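Local coordinates for protein R.Ecl18kI (Enterobacter cloacae, PDB 2GB7) that recognises the double-stranded DNA sequence 5'-CCNGG-3' as a type II restriction endonuclease and cleaves it before the first C, with base flipping determining specificity, at residues T11-E16 against Y106-S111; S19-P24 against K62-F67; E70-M75 against L110-S115. The protein carries 1 engineered substitution. One frame throughout, in Å; residues are numbered along the deposited sequence.

In the fold
The three contacts hold together the helices 6-20, 49-77 and 102-134, which form a helical arm set apart from the body with the mixed sheet. Contact 1 joins helix 6-20 to helix 102-134, contact 2 joins the end of helix 6-20 to helix 49-77, and contact 3 closes the triangle between helices 49-77 and 102-134. Contacts 1 and 3 lie with their centres about 6 Å apart and share Leu110 and Ser111; contact 2 is about 15 Å from contact 1 and 11 Å from contact 3. Along the chain contact 2 lies within the span of contact 1 and closes before contact 3 opens. The packed helices thus back helix 102-134, which meets both the DNA and the second subunit.

Contact 1 of 3, residues T11-E16 against Y106-S111; sequences TLISKE and YDLALS. With nucleotides of chain A.
Ile13 meets Leu108 and Ser111 in a small helix-to-helix packing, the junction of helix 6-20 with helix 102-134 in a three-helix cluster completed by helix 49-77. Its two branches divide the work. The ethyl branch ends on Leu108, where CD1 of Ile13 lies 3.7 Å from CD1 of Leu108, the two side chains crossing at about a right angle. The methyl branch serves the next turn: CG2 of Ile13 rests 3.6 Å from OG of Ser111. With CG1 beside the backbone N (chi1 -69°) and CG2 beside the carbonyl carbon, the fork of Ile13 straddles two partners one helical turn apart. At the backbones the helices come within 7.1 Å, between CA of Ile13 and CA of Leu108.

Outside this apolar spot the same turn of helix 102-134 reaches the DNA. Ser111 donates from OG to OP1 of DG8 of chain A at 2.7 Å, and the same OG takes a bond from Arg17 NH2, which fixes its rotation. Leu108 is backed by Leu76 and Phe9, and Ile13 by Met75, so the hydrophobic layer continues into both neighbouring helices. Ala109 packs on Ala109 of the second subunit, placing this turn at the dimer contact.

Earlier on helix 102-134, Tyr106 reaches another phosphate, its ring well away from Ile13. OP2 of DG6 of chain A lies in the plane of that ring at its edge, accepting a hydrogen bond from OH of Tyr106 at 3.0 Å.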
# COMPACT_ATOMS: atom_id res chain seq x y z
N THR F 11 20.45 -11.68 1.46
CA THR F 11 21.13 -11.75 0.17
C THR F 11 20.95 -13.12 -0.48
O THR F 11 20.68 -13.22 -1.69
CB THR F 11 22.61 -11.37 0.29
OG1 THR F 11 22.69 -10.00 0.71
CG2 THR F 11 23.33 -11.52 -1.05
N LEU F 12 21.08 -14.17 0.33
CA LEU F 12 20.83 -15.52 -0.12
C LEU F 12 19.37 -15.70 -0.58
O LEU F 12 19.13 -16.31 -1.62
CB LEU F 12 21.19 -16.52 0.99
CG LEU F 12 20.80 -17.98 0.83
CD1 LEU F 12 21.53 -18.65 -0.32
CD2 LEU F 12 21.05 -18.71 2.14
N ILE F 13 18.42 -15.18 0.19
CA ILE F 13 16.99 -15.35 -0.10
C ILE F 13 16.67 -14.74 -1.47
O ILE F 13 16.00 -15.36 -2.30
CB ILE F 13 16.07 -14.73 1.01
CG1 ILE F 13 16.15 -15.52 2.32
CG2 ILE F 13 14.61 -14.65 0.56
CD1 ILE F 13 15.58 -14.76 3.50
N SER F 14 17.21 -13.55 -1.71
CA SER F 14 17.03 -12.86 -2.99
C SER F 14 17.68 -13.60 -4.16
O SER F 14 17.09 -13.70 -5.23
CB SER F 14 17.59 -11.44 -2.89
OG SER F 14 16.74 -10.65 -2.09
N LYS F 15 18.88 -14.13 -3.93
CA LYS F 15 19.59 -14.91 -4.94
C LYS F 15 18.79 -16.16 -5.30
O LYS F 15 18.60 -16.46 -6.47
CB LYS F 15 20.99 -15.28 -4.43
CG LYS F 15 21.89 -15.98 -5.45
CD LYS F 15 23.24 -16.29 -4.82
CE LYS F 15 24.05 -17.30 -5.62
NZ LYS F 15 25.02 -16.68 -6.59
N GLU F 16 18.31 -16.84 -4.27
CA GLU F 16 17.57 -18.09 -4.43
C GLU F 16 16.22 -17.87 -5.05
O GLU F 16 15.79 -18.69 -5.85
CB GLU F 16 17.40 -18.80 -3.09
CG GLU F 16 18.71 -19.33 -2.50
CD GLU F 16 19.24 -20.58 -3.20
OE1 GLU F 16 20.42 -20.93 -2.97
OE2 GLU F 16 18.48 -21.23 -3.96
N TYR F 106 11.81 -13.72 10.54
CA TYR F 106 10.97 -12.58 10.17
C TYR F 106 11.36 -12.03 8.80
O TYR F 106 10.49 -11.77 7.98
CB TYR F 106 11.01 -11.49 11.25
CG TYR F 106 10.27 -10.24 10.80
CD1 TYR F 106 8.89 -10.15 10.85
CD2 TYR F 106 10.98 -9.14 10.31
CE1 TYR F 106 8.21 -9.00 10.40
CE2 TYR F 106 10.31 -7.99 9.87
CZ TYR F 106 8.93 -7.93 9.92
OH TYR F 106 8.28 -6.79 9.50
N ASP F 107 12.66 -11.84 8.54
CA ASP F 107 13.12 -11.32 7.25
C ASP F 107 12.73 -12.20 6.07
O ASP F 107 12.36 -11.71 4.98
CB ASP F 107 14.62 -11.14 7.26
CG ASP F 107 15.05 -9.95 8.09
OD1 ASP F 107 14.17 -9.16 8.52
OD2 ASP F 107 16.27 -9.82 8.30
N LEU F 108 12.83 -13.51 6.26
CA LEU F 108 12.33 -14.44 5.24
C LEU F 108 10.84 -14.29 4.98
O LEU F 108 10.42 -14.19 3.83
CB LEU F 108 12.63 -15.89 5.65
CG LEU F 108 12.09 -17.01 4.76
CD1 LEU F 108 12.63 -16.93 3.35
CD2 LEU F 108 12.43 -18.38 5.35
N ALA F 109 10.03 -14.30 6.04
CA ALA F 109 8.59 -14.17 5.85
C ALA F 109 8.25 -12.82 5.23
O ALA F 109 7.39 -12.74 4.36
CB ALA F 109 7.86 -14.34 7.16
N LEU F 110 8.93 -11.78 5.70
CA LEU F 110 8.74 -10.45 5.13
C LEU F 110 9.00 -10.44 3.62
O LEU F 110 8.18 -9.93 2.85
CB LEU F 110 9.61 -9.39 5.82
CG LEU F 110 9.54 -7.94 5.30
CD1 LEU F 110 8.13 -7.37 5.39
CD2 LEU F 110 10.54 -7.10 6.12
N SER F 111 10.14 -11.01 3.22
CA SER F 111 10.52 -11.09 1.81
C SER F 111 9.44 -11.83 1.02
O SER F 111 9.05 -11.38 -0.07
CB SER F 111 11.87 -11.82 1.69
OG SER F 111 12.34 -11.81 0.36
P DG A 8 13.44 -8.45 -1.02
OP1 DG A 8 13.83 -9.86 -0.73
OP2 DG A 8 14.47 -7.49 -1.46
O5' DG A 8 12.28 -8.53 -2.11
C5' DG A 8 11.08 -9.22 -1.80
C4' DG A 8 10.12 -9.17 -2.97
O4' DG A 8 9.59 -7.83 -3.12
C3' DG A 8 10.73 -9.53 -4.32
O3' DG A 8 9.78 -10.31 -5.04
C2' DG A 8 10.96 -8.19 -4.98
C1' DG A 8 9.80 -7.37 -4.44
N9 DG A 8 10.02 -5.93 -4.37
C8 DG A 8 11.01 -5.28 -3.67
N7 DG A 8 10.93 -3.98 -3.76
C5 DG A 8 9.82 -3.76 -4.57
C6 DG A 8 9.24 -2.54 -5.01
O6 DG A 8 9.59 -1.38 -4.75
N1 DG A 8 8.13 -2.77 -5.82
C2 DG A 8 7.65 -4.01 -6.17
N2 DG A 8 6.58 -4.03 -6.97
N3 DG A 8 8.19 -5.15 -5.76
C4 DG A 8 9.26 -4.95 -4.96
P DG A 6 9.01 -3.58 8.13
OP1 DG A 6 7.58 -3.82 8.42
OP2 DG A 6 10.03 -4.54 8.63
O5' DG A 6 9.22 -3.47 6.56
C5' DG A 6 8.25 -2.86 5.73
C4' DG A 6 8.70 -2.93 4.29
O4' DG A 6 7.68 -2.46 3.39
C3' DG A 6 9.95 -2.10 3.98
O3' DG A 6 10.74 -2.84 3.05
C2' DG A 6 9.38 -0.87 3.30
C1' DG A 6 8.25 -1.51 2.52
N9 DG A 6 7.18 -0.64 2.04
C8 DG A 6 7.02 0.71 2.23
N7 DG A 6 5.96 1.18 1.64
C5 DG A 6 5.38 0.07 1.03
C6 DG A 6 4.21 -0.05 0.23
O6 DG A 6 3.43 0.84 -0.13
N1 DG A 6 4.00 -1.37 -0.16
C2 DG A 6 4.80 -2.43 0.16
N2 DG A 6 4.41 -3.63 -0.30
N3 DG A 6 5.90 -2.33 0.89
C4 DG A 6 6.12 -1.06 1.28

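Contact 2 of 3, residues S19-P24 against K62-F67; sequences SHFITP and KEFEPF
The Phe21 ring takes the edge of Phe67 on one face, with CE2 of Phe67 standing 3.5 Å above the Phe21 ring plane, over its centre. This is a T-shaped (edge-to-face) pair, with planes at 86° and ring centroids of Phe21 and Phe67 4.8 Å apart. For the Phe67 ring, CE1 of Phe21 lies in plane at the edge. The packing is tight, CE1 of Phe21 coming to 3.2 Å from CD2 of Phe67.

Phe64, one turn earlier on helix 49-77, completes the aromatic cluster differently. Its ring meets Phe21 rim to rim, neither lying over the face of the other, with the planes at 43°. The nearest carbons are CE1 of Phe21 and CE1 of Phe64, 3.5 Å apart. CE1 of Phe21 is thus the closest atom to both rings, although the edge of Phe67 reaches over the centre of the Phe21 face. Phe64 and Phe67 both carry CG anti to the backbone N (chi1 172° for Phe64), which sends the two rings out from the helix in similar fashion to meet the incoming Phe21.

The cluster is larger than these two segments. Phe71, a further turn along helix 49-77, meets Phe21 edge-to-face, and Phe64 also meets the Trp61 ring. Phe21 is the first residue to leave helical geometry after helix 6-20, so the aromatic grip falls exactly where that helix gives way to the short link to helix 24-34. There Thr23 takes the N-cap position, its OG1 bonded to Ala26 N, and Ile22 O is held by Arg119 NH1 of helix 102-134. At the helix end itself, His20 O approaches the Phe67 ring obliquely, 3.0 Å from CZ of Phe67.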
# COMPACT_ATOMS: atom_id res chain seq x y z
N SER F 19 16.62 -17.33 -8.74
CA SER F 19 17.07 -18.54 -9.40
C SER F 19 15.98 -19.57 -9.57
O SER F 19 16.04 -20.37 -10.51
CB SER F 19 18.19 -19.22 -8.61
OG SER F 19 19.30 -18.37 -8.50
N HIS F 20 15.03 -19.60 -8.65
CA HIS F 20 14.10 -20.72 -8.58
C HIS F 20 12.66 -20.45 -8.94
O HIS F 20 11.92 -21.38 -9.24
CB HIS F 20 14.15 -21.36 -7.21
CG HIS F 20 15.40 -22.14 -6.99
ND1 HIS F 20 15.66 -23.33 -7.63
CD2 HIS F 20 16.49 -21.88 -6.23
CE1 HIS F 20 16.84 -23.78 -7.25
NE2 HIS F 20 17.37 -22.91 -6.41
N PHE F 21 12.25 -19.19 -8.88
CA PHE F 21 10.89 -18.83 -9.25
C PHE F 21 10.86 -18.25 -10.63
O PHE F 21 11.62 -17.33 -10.93
CB PHE F 21 10.33 -17.78 -8.29
CG PHE F 21 10.02 -18.30 -6.95
CD1 PHE F 21 8.75 -18.75 -6.64
CD2 PHE F 21 11.02 -18.37 -5.98
CE1 PHE F 21 8.46 -19.24 -5.37
CE2 PHE F 21 10.74 -18.85 -4.73
CZ PHE F 21 9.47 -19.29 -4.42
N ILE F 22 9.95 -18.75 -11.46
CA ILE F 22 9.69 -18.09 -12.73
C ILE F 22 8.92 -16.78 -12.50
O ILE F 22 8.30 -16.57 -11.44
CB ILE F 22 8.97 -19.03 -13.73
CG1 ILE F 22 7.57 -19.41 -13.23
CG2 ILE F 22 9.84 -20.28 -13.99
CD1 ILE F 22 6.76 -20.28 -14.24
N THR F 23 8.99 -15.89 -13.48
CA THR F 23 8.39 -14.56 -13.36
C THR F 23 6.87 -14.70 -13.28
O THR F 23 6.32 -15.72 -13.73
CB THR F 23 8.79 -13.67 -14.55
OG1 THR F 23 8.14 -14.15 -15.73
CG2 THR F 23 10.31 -13.70 -14.74
N PRO F 24 6.18 -13.69 -12.70
CA PRO F 24 4.72 -13.66 -12.67
C PRO F 24 4.14 -13.87 -14.05
O PRO F 24 3.24 -14.70 -14.21
CB PRO F 24 4.42 -12.23 -12.19
CG PRO F 24 5.56 -11.92 -11.28
CD PRO F 24 6.76 -12.52 -11.98
N LYS F 62 -2.33 -22.54 -7.06
CA LYS F 62 -2.14 -23.98 -6.83
C LYS F 62 -0.70 -24.42 -7.12
O LYS F 62 -0.15 -25.29 -6.42
CB LYS F 62 -3.12 -24.75 -7.71
CG LYS F 62 -3.23 -26.23 -7.46
CD LYS F 62 -4.20 -26.85 -8.45
CE LYS F 62 -3.70 -26.74 -9.89
NZ LYS F 62 -2.35 -27.37 -10.06
N GLU F 63 -0.10 -23.84 -8.17
CA GLU F 63 1.30 -24.12 -8.50
C GLU F 63 2.25 -23.38 -7.57
O GLU F 63 3.24 -23.97 -7.06
CB GLU F 63 1.64 -23.75 -9.95
CG GLU F 63 3.16 -23.82 -10.20
CD GLU F 63 3.57 -23.85 -11.66
N PHE F 64 1.98 -22.10 -7.35
CA PHE F 64 2.91 -21.26 -6.61
C PHE F 64 3.05 -21.69 -5.15
O PHE F 64 4.18 -21.86 -4.65
CB PHE F 64 2.54 -19.79 -6.71
CG PHE F 64 3.35 -18.90 -5.81
CD1 PHE F 64 4.60 -18.44 -6.21
CD2 PHE F 64 2.87 -18.54 -4.56
CE1 PHE F 64 5.36 -17.62 -5.36
CE2 PHE F 64 3.61 -17.73 -3.72
CZ PHE F 64 4.87 -17.27 -4.12
N GLU F 65 1.92 -21.86 -4.47
CA GLU F 65 1.97 -21.97 -3.01
C GLU F 65 2.79 -23.17 -2.48
O GLU F 65 3.59 -22.99 -1.57
CB GLU F 65 0.58 -21.85 -2.37
CG GLU F 65 0.59 -21.42 -0.87
N PRO F 66 2.60 -24.38 -3.03
CA PRO F 66 3.47 -25.50 -2.61
C PRO F 66 4.95 -25.23 -2.84
O PRO F 66 5.79 -25.61 -2.01
CB PRO F 66 3.01 -26.66 -3.50
CG PRO F 66 1.63 -26.31 -3.89
CD PRO F 66 1.60 -24.83 -4.01
N PHE F 67 5.27 -24.57 -3.94
CA PHE F 67 6.64 -24.24 -4.28
C PHE F 67 7.22 -23.22 -3.29
O PHE F 67 8.34 -23.36 -2.84
CB PHE F 67 6.72 -23.71 -5.71
CG PHE F 67 8.11 -23.58 -6.23
CD1 PHE F 67 8.74 -24.66 -6.85
CD2 PHE F 67 8.79 -22.36 -6.14
CE1 PHE F 67 10.04 -24.54 -7.34
CE2 PHE F 67 10.09 -22.23 -6.63
CZ PHE F 67 10.72 -23.31 -7.22

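Contact 3 of 3, residues E70-M75 against L110-S115; sequences EFTTRM and LSNTQS. With nucleotides of chain A.
Within these segments Asn112 makes the contact with helix 49-77: its ND2 donates a hydrogen bond, 3.0 Å long, to OG1 of Thr72, joining the two helices. The bond is bent (135° at the hydrogen), and Thr72 OG1 sits tilted out of the amide plane. That hydroxyl also bonds to the carbonyl of Glu68, and so receives from one helix while giving to its own.

Packing adds little. OD1 of Asn112 lies near the edge of the Phe71 ring, 4.0 Å from CE2 of Phe71, while CG of Met75 sits over one face of that ring, toward its rim. The same OD1 accepts a hydrogen bond from Arg17 NH2, so both ends of the buried amide are engaged and its rotation is set.

DNA bonds occupy another side of helix 102-134. Gln114, its chain bent at chi2 (-73°), reads the minor-groove edge of DG6 of chain A: NE2 of Gln114 donates to N3 of DG6 at 3.0 Å and OE1 accepts from N2 of DG6 at 3.2 Å. Its backbone O takes N2 of DG7 of chain A at 3.1 Å.

Arg17 NH2 is shared between Asn112 OD1 and Ser111 OG; the buried polar network thus probably helps to position the DNA-reading helix.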
# COMPACT_ATOMS: atom_id res chain seq x y z
N GLU F 70 7.89 -25.01 0.03
CA GLU F 70 9.14 -25.75 -0.07
C GLU F 70 10.38 -24.83 -0.08
O GLU F 70 11.41 -25.15 0.52
CB GLU F 70 9.16 -26.76 -1.25
CG GLU F 70 8.81 -26.21 -2.65
CD GLU F 70 8.83 -27.30 -3.75
N PHE F 71 10.24 -23.67 -0.71
CA PHE F 71 11.28 -22.65 -0.69
C PHE F 71 11.55 -22.15 0.73
O PHE F 71 12.70 -22.08 1.18
CB PHE F 71 10.84 -21.49 -1.59
CG PHE F 71 11.77 -20.33 -1.58
CD1 PHE F 71 12.95 -20.36 -2.32
CD2 PHE F 71 11.47 -19.20 -0.82
CE1 PHE F 71 13.81 -19.27 -2.32
CE2 PHE F 71 12.33 -18.11 -0.81
CZ PHE F 71 13.49 -18.14 -1.58
N THR F 72 10.49 -21.81 1.45
CA THR F 72 10.62 -21.30 2.81
C THR F 72 11.35 -22.31 3.68
O THR F 72 12.31 -21.99 4.39
CB THR F 72 9.23 -21.00 3.36
OG1 THR F 72 8.59 -20.05 2.49
CG2 THR F 72 9.31 -20.46 4.79
N THR F 73 10.91 -23.56 3.60
CA THR F 73 11.57 -24.62 4.40
C THR F 73 13.06 -24.72 4.06
O THR F 73 13.91 -24.85 4.97
CB THR F 73 10.88 -25.95 4.14
OG1 THR F 73 9.53 -25.86 4.62
CG2 THR F 73 11.61 -27.10 4.85
N ARG F 74 13.38 -24.64 2.77
CA ARG F 74 14.76 -24.72 2.31
C ARG F 74 15.59 -23.56 2.82
O ARG F 74 16.72 -23.76 3.29
CB ARG F 74 14.85 -24.83 0.80
CG ARG F 74 16.20 -25.26 0.27
CD ARG F 74 16.10 -25.81 -1.15
NE ARG F 74 15.16 -26.93 -1.24
CZ ARG F 74 13.90 -26.87 -1.68
NH1 ARG F 74 13.36 -25.72 -2.12
NH2 ARG F 74 13.17 -27.98 -1.68
N MET F 75 15.03 -22.36 2.75
CA MET F 75 15.72 -21.19 3.27
C MET F 75 15.99 -21.34 4.75
O MET F 75 17.10 -21.10 5.20
CB MET F 75 14.93 -19.90 2.97
CG MET F 75 14.88 -19.58 1.50
SD MET F 75 16.48 -19.59 0.67
CE MET F 75 17.33 -18.29 1.54
N LEU F 110 8.93 -11.78 5.70
CA LEU F 110 8.74 -10.45 5.13
C LEU F 110 9.00 -10.44 3.62
O LEU F 110 8.18 -9.93 2.85
CB LEU F 110 9.61 -9.39 5.82
CG LEU F 110 9.54 -7.94 5.30
CD1 LEU F 110 8.13 -7.37 5.39
CD2 LEU F 110 10.54 -7.10 6.12
N SER F 111 10.14 -11.01 3.22
CA SER F 111 10.52 -11.09 1.81
C SER F 111 9.44 -11.83 1.02
O SER F 111 9.05 -11.38 -0.07
CB SER F 111 11.87 -11.82 1.69
OG SER F 111 12.34 -11.81 0.36
N ASN F 112 8.95 -12.94 1.59
CA ASN F 112 7.81 -13.71 1.01
C ASN F 112 6.54 -12.90 0.80
O ASN F 112 5.94 -12.97 -0.30
CB ASN F 112 7.47 -14.92 1.88
CG ASN F 112 8.46 -16.05 1.72
OD1 ASN F 112 9.37 -16.02 0.90
ND2 ASN F 112 8.26 -17.09 2.52
N THR F 113 6.10 -12.15 1.81
CA THR F 113 4.86 -11.38 1.60
C THR F 113 5.07 -10.22 0.64
O THR F 113 4.14 -9.85 -0.11
CB THR F 113 4.18 -10.86 2.91
OG1 THR F 113 2.89 -10.30 2.58
CG2 THR F 113 5.07 -9.85 3.68
N GLN F 114 6.27 -9.66 0.63
CA GLN F 114 6.53 -8.56 -0.33
C GLN F 114 6.57 -9.07 -1.77
O GLN F 114 6.08 -8.39 -2.72
CB GLN F 114 7.81 -7.84 0.02
CG GLN F 114 7.80 -7.20 1.41
CD GLN F 114 6.90 -5.96 1.47
OE1 GLN F 114 5.67 -6.05 1.35
NE2 GLN F 114 7.53 -4.80 1.62
N SER F 115 7.12 -10.27 -1.93
CA SER F 115 7.09 -10.91 -3.23
C SER F 115 5.65 -11.24 -3.61
O SER F 115 5.24 -10.97 -4.73
CB SER F 115 7.95 -12.17 -3.21
OG SER F 115 7.73 -12.99 -4.36
P DG A 7 12.34 -2.83 3.16
OP1 DG A 7 12.71 -2.94 4.60
OP2 DG A 7 12.87 -1.70 2.36
O5' DG A 7 12.73 -4.20 2.44
C5' DG A 7 12.22 -5.43 2.94
C4' DG A 7 11.75 -6.32 1.81
O4' DG A 7 10.57 -5.75 1.19
C3' DG A 7 12.75 -6.55 0.68
O3' DG A 7 12.65 -7.93 0.28
C2' DG A 7 12.30 -5.57 -0.39
C1' DG A 7 10.80 -5.52 -0.19
N9 DG A 7 10.17 -4.24 -0.51
C8 DG A 7 10.64 -2.98 -0.20
N7 DG A 7 9.86 -2.02 -0.60
C5 DG A 7 8.81 -2.68 -1.23
C6 DG A 7 7.65 -2.15 -1.86
O6 DG A 7 7.30 -0.98 -1.97
N1 DG A 7 6.84 -3.17 -2.37
C2 DG A 7 7.11 -4.51 -2.28
N2 DG A 7 6.21 -5.33 -2.85
N3 DG A 7 8.19 -5.01 -1.69
C4 DG A 7 8.99 -4.04 -1.19
P DG A 8 13.44 -8.45 -1.02
OP1 DG A 8 13.83 -9.86 -0.73
OP2 DG A 8 14.47 -7.49 -1.46
O5' DG A 8 12.28 -8.53 -2.11
C5' DG A 8 11.08 -9.22 -1.80
C4' DG A 8 10.12 -9.17 -2.97
O4' DG A 8 9.59 -7.83 -3.12
C3' DG A 8 10.73 -9.53 -4.32
O3' DG A 8 9.78 -10.31 -5.04
C2' DG A 8 10.96 -8.19 -4.98
C1' DG A 8 9.80 -7.37 -4.44
N9 DG A 8 10.02 -5.93 -4.37
C8 DG A 8 11.01 -5.28 -3.67
N7 DG A 8 10.93 -3.98 -3.76
C5 DG A 8 9.82 -3.76 -4.57
C6 DG A 8 9.24 -2.54 -5.01
O6 DG A 8 9.59 -1.38 -4.75
N1 DG A 8 8.13 -2.77 -5.82
C2 DG A 8 7.65 -4.01 -6.17
N2 DG A 8 6.58 -4.03 -6.97
N3 DG A 8 8.19 -5.15 -5.76
C4 DG A 8 9.26 -4.95 -4.96
P DG A 6 9.01 -3.58 8.13
OP1 DG A 6 7.58 -3.82 8.42
OP2 DG A 6 10.03 -4.54 8.63
O5' DG A 6 9.22 -3.47 6.56
C5' DG A 6 8.25 -2.86 5.73
C4' DG A 6 8.70 -2.93 4.29
O4' DG A 6 7.68 -2.46 3.39
C3' DG A 6 9.95 -2.10 3.98
O3' DG A 6 10.74 -2.84 3.05
C2' DG A 6 9.38 -0.87 3.30
C1' DG A 6 8.25 -1.51 2.52
N9 DG A 6 7.18 -0.64 2.04
C8 DG A 6 7.02 0.71 2.23
N7 DG A 6 5.96 1.18 1.64
C5 DG A 6 5.38 0.07 1.03
C6 DG A 6 4.21 -0.05 0.23
O6 DG A 6 3.43 0.84 -0.13
N1 DG A 6 4.00 -1.37 -0.16
C2 DG A 6 4.80 -2.43 0.16
N2 DG A 6 4.41 -3.63 -0.30
N3 DG A 6 5.90 -2.33 0.89
C4 DG A 6 6.12 -1.06 1.28